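Local coordinates for 1,3,6,8-tetrahydroxynaphthalene synthase (Streptomyces coelicolor, PDB 1U0M), which condenses five malonyl-CoA units into a linear pentaketide and closes it into the two fused rings of 1,3,6,8-tetrahydroxynaphthalene, a precursor of melanin, at residues A249-E252 with P253-P256; S270-D273 with F274-V277. All coordinates share one frame; numbering follows the deposited sequence.

Contact 1 (249-256) and contact 2 (270-277) follow one another in the C-terminal half of the thiolase fold, with centres about 16 Å apart and no touch between them. The first is the opening of helix 251-263; the second is the loop leading into strand 276-278, an outermost strand of the large sheet in this chain. Each mixes buried and exposed residues. In contact 1 backbone N-H groups bond to carbonyls one turn back, and prolines stand at two positions, one in the first turn, where no N-H is needed, and one at the kink. Contact 2 has no helical bonding and relies on a tyrosine whose ring reaches back, edge-on, to the carbonyl of Ser270. Both reach strand 337-342, through Met251 and Leu254 on Phe341 and through Leu272 on Leu337.

Contact 1 (A249-E252 with P253-P256); sequences ATME and PLAP
Pro253 lies in the first turn of helix 251-263, its CD 3.0 Å from Thr250 O. Having no N-H, it is suited to this place, where a helix asks little of its nitrogens. Glu252, exposed and just before it, sets CB against the proline ring, 3.1 Å from Pro253 CD, and its side chain also touches Phe291. Leu254 supplies the first N-H of 253-256, and its N bonds to Thr250 O at 3.2 Å; Thr250 OG1 is itself hydrogen-bonded to Val247 O. A weak second branch of the Leu254 N-H reaches Met251 O. The Leu254 side chain, CG anti to N (chi1 171°), lies alongside that of Met251 and points the same way. The unbranched Met251 side chain, bent at chi2 and chi3, lies on Ile284 and Leu288 of helix 281-291, while both residues touch Phe341 of strand 337-342. Ala255 N bonds to Met251 O at 3.0 Å, and its small CB fits on the buried side, against Leu292. Pro256 brings CD to 3.0 Å from Glu252 O where an N-H would otherwise bond, and the helix kinks there. This is a proline-containing helix start, from 3-10 into alpha, in a thiolase fold, the side chain of Leu254 about 11 Å from that of Cys146, the probable catalytic residue.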
loop_
_atom_site.group_PDB
_atom_site.type_symbol
_atom_site.label_atom_id
_atom_site.label_comp_id
_atom_site.label_asym_id
_atom_site.label_seq_id
_atom_site.Cartn_x
_atom_site.Cartn_y
_atom_site.Cartn_z
ATOM N N ALA A 249 -17.964 -20.177 4.912
ATOM C CA ALA A 249 -18.321 -21.115 3.852
ATOM C C ALA A 249 -17.381 -21.030 2.647
ATOM O O ALA A 249 -17.272 -21.982 1.870
ATOM C CB ALA A 249 -19.764 -20.871 3.404
ATOM N N THR A 250 -16.707 -19.892 2.491
ATOM C CA THR A 250 -15.787 -19.692 1.369
ATOM C C THR A 250 -14.567 -20.611 1.474
ATOM O O THR A 250 -13.734 -20.671 0.563
ATOM C CB THR A 250 -15.299 -18.222 1.292
ATOM O OG1 THR A 250 -14.443 -17.938 2.406
ATOM C CG2 THR A 250 -16.488 -17.263 1.312
ATOM N N MET A 251 -14.471 -21.327 2.589
ATOM C CA MET A 251 -13.364 -22.245 2.813
ATOM C C MET A 251 -13.385 -23.367 1.771
ATOM O O MET A 251 -12.339 -23.883 1.372
ATOM C CB MET A 251 -13.460 -22.843 4.214
ATOM C CG MET A 251 -12.140 -22.885 4.961
ATOM S SD MET A 251 -11.531 -21.235 5.366
ATOM C CE MET A 251 -10.316 -20.981 4.095
ATOM N N GLU A 252 -14.585 -23.734 1.329
ATOM C CA GLU A 252 -14.739 -24.787 0.333
ATOM C C GLU A 252 -14.048 -24.398 -0.973
ATOM O O GLU A 252 -13.204 -25.137 -1.479
ATOM C CB GLU A 252 -16.231 -25.077 0.093
ATOM C CG GLU A 252 -16.512 -26.203 -0.899
ATOM C CD GLU A 252 -17.990 -26.578 -0.972
ATOM O OE1 GLU A 252 -18.546 -27.025 0.055
ATOM O OE2 GLU A 252 -18.598 -26.432 -2.058
ATOM N N PRO A 253 -14.385 -23.227 -1.534
ATOM C CA PRO A 253 -13.759 -22.797 -2.789
ATOM C C PRO A 253 -12.265 -22.498 -2.683
ATOM O O PRO A 253 -11.553 -22.523 -3.684
ATOM C CB PRO A 253 -14.561 -21.551 -3.162
ATOM C CG PRO A 253 -15.904 -21.816 -2.552
ATOM C CD PRO A 253 -15.517 -22.345 -1.200
ATOM N N LEU A 254 -11.792 -22.216 -1.474
ATOM C CA LEU A 254 -10.386 -21.890 -1.272
ATOM C C LEU A 254 -9.483 -23.102 -1.129
ATOM O O LEU A 254 -8.320 -23.064 -1.534
ATOM C CB LEU A 254 -10.226 -20.990 -0.043
ATOM C CG LEU A 254 -8.799 -20.723 0.457
ATOM C CD1 LEU A 254 -7.932 -20.156 -0.653
ATOM C CD2 LEU A 254 -8.859 -19.754 1.609
ATOM N N ALA A 255 -10.014 -24.170 -0.543
ATOM C CA ALA A 255 -9.254 -25.401 -0.336
ATOM C C ALA A 255 -8.484 -25.831 -1.587
ATOM O O ALA A 255 -7.274 -26.080 -1.524
ATOM C CB ALA A 255 -10.190 -26.517 0.116
ATOM N N PRO A 256 -9.172 -25.926 -2.741
ATOM C CA PRO A 256 -8.532 -26.327 -3.999
ATOM C C PRO A 256 -7.367 -25.419 -4.384
ATOM O O PRO A 256 -6.336 -25.888 -4.864
ATOM C CB PRO A 256 -9.676 -26.244 -5.007
ATOM C CG PRO A 256 -10.872 -26.583 -4.176
ATOM C CD PRO A 256 -10.628 -25.780 -2.925
#

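Contact 2 (S270-D273 with F274-V277)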
loop_
_atom_site.group_PDB
_atom_site.type_symbol
_atom_site.label_atom_id
_atom_site.label_comp_id
_atom_site.label_asym_id
_atom_site.label_seq_id
_atom_site.Cartn_x
_atom_site.Cartn_y
_atom_site.Cartn_z
ATOM N N SER A 270 -1.607 -32.214 0.833
ATOM C CA SER A 270 -1.823 -31.442 2.033
ATOM C C SER A 270 -0.929 -32.095 3.096
ATOM O O SER A 270 -0.425 -31.424 3.981
ATOM C CB SER A 270 -3.291 -31.523 2.454
ATOM O OG SER A 270 -3.707 -32.870 2.626
ATOM N N ASP A 271 -0.745 -33.417 2.970
ATOM C CA ASP A 271 0.075 -34.247 3.888
ATOM C C ASP A 271 1.438 -33.594 4.106
ATOM O O ASP A 271 2.467 -34.008 3.554
ATOM C CB ASP A 271 0.245 -35.674 3.326
ATOM C CG ASP A 271 1.046 -36.599 4.249
ATOM O OD1 ASP A 271 1.575 -37.623 3.759
ATOM O OD2 ASP A 271 1.146 -36.325 5.464
ATOM N N LEU A 272 1.377 -32.561 4.944
ATOM C CA LEU A 272 2.497 -31.725 5.343
ATOM C C LEU A 272 2.740 -31.812 6.852
ATOM O O LEU A 272 1.945 -32.382 7.602
ATOM C CB LEU A 272 2.210 -30.263 4.944
ATOM C CG LEU A 272 1.807 -30.042 3.487
ATOM C CD1 LEU A 272 1.696 -28.575 3.186
ATOM C CD2 LEU A 272 2.833 -30.694 2.598
ATOM N N ASP A 273 3.857 -31.214 7.258
ATOM C CA ASP A 273 4.312 -31.179 8.646
ATOM C C ASP A 273 4.234 -29.752 9.190
ATOM O O ASP A 273 4.379 -29.524 10.391
ATOM C CB ASP A 273 5.780 -31.643 8.727
ATOM C CG ASP A 273 5.947 -33.132 8.570
ATOM O OD1 ASP A 273 5.473 -33.887 9.440
ATOM O OD2 ASP A 273 6.569 -33.553 7.575
ATOM N N PHE A 274 4.005 -28.798 8.293
ATOM C CA PHE A 274 3.953 -27.383 8.651
ATOM C C PHE A 274 2.653 -26.692 8.246
ATOM O O PHE A 274 2.270 -26.721 7.077
ATOM C CB PHE A 274 5.109 -26.677 7.960
ATOM C CG PHE A 274 6.021 -25.948 8.878
ATOM C CD1 PHE A 274 6.482 -26.546 10.042
ATOM C CD2 PHE A 274 6.468 -24.674 8.549
ATOM C CE1 PHE A 274 7.383 -25.886 10.867
ATOM C CE2 PHE A 274 7.368 -24.003 9.362
ATOM C CZ PHE A 274 7.829 -24.609 10.524
ATOM N N TYR A 275 1.988 -26.054 9.204
ATOM C CA TYR A 275 0.749 -25.338 8.915
ATOM C C TYR A 275 0.579 -24.073 9.748
ATOM O O TYR A 275 0.187 -24.129 10.914
ATOM C CB TYR A 275 -0.464 -26.242 9.119
ATOM C CG TYR A 275 -0.782 -27.128 7.936
ATOM C CD1 TYR A 275 -0.041 -28.280 7.674
ATOM C CD2 TYR A 275 -1.828 -26.810 7.072
ATOM C CE1 TYR A 275 -0.338 -29.099 6.577
ATOM C CE2 TYR A 275 -2.130 -27.617 5.974
ATOM C CZ TYR A 275 -1.385 -28.760 5.734
ATOM O OH TYR A 275 -1.714 -29.565 4.662
ATOM N N ILE A 276 0.876 -22.932 9.134
ATOM C CA ILE A 276 0.752 -21.634 9.790
ATOM C C ILE A 276 -0.143 -20.747 8.925
ATOM O O ILE A 276 0.345 -19.923 8.150
ATOM C CB ILE A 276 2.135 -20.962 9.955
ATOM C CG1 ILE A 276 3.054 -21.858 10.791
ATOM C CG2 ILE A 276 1.983 -19.604 10.616
ATOM C CD1 ILE A 276 2.565 -22.102 12.200
ATOM N N VAL A 277 -1.453 -20.929 9.057
ATOM C CA VAL A 277 -2.410 -20.162 8.275
ATOM C C VAL A 277 -3.263 -19.248 9.145
ATOM O O VAL A 277 -3.613 -19.600 10.270
ATOM C CB VAL A 277 -3.355 -21.088 7.493
ATOM C CG1 VAL A 277 -2.566 -22.213 6.865
ATOM C CG2 VAL A 277 -4.429 -21.633 8.410
#
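Tyr275 reaches back along the chain to Ser270, and its phenol group carries the polar part of the contact. OH donates to Ser270 O, which lies in the ring plane at the edge; the modelled separation of 2.4 Å is very short and both atoms are crowded, so their positions, and with them the length, are doubtful. Chi1 of -83° sets the ring beside the backbone N, from where it extends toward the loop. A tyrosine probably suits the place because it is long enough to span five residues and ends in a donor for a loop carbonyl. The loop leads into strand 276-278, which runs parallel to 337-342 at one end of the mixed sheet of the thiolase fold; Ile276 joins it by backbone bonds to Leu337 and Ala339. Apolar contact comes from Leu272, whose side chain crosses that of Tyr275 at about a right angle. Leu272 CB lies 3.2 Å from Tyr275 CE1, a tight approach oblique to the ring. The branched leucine also touches Leu337. Phe274 meets its neighbour with the ring edge, CD1 being 3.7 Å from Asp273 O, and the buried ring packs on Leu324 of helix 315-326. Asp273, being charged, is placed at the exposed side of the loop.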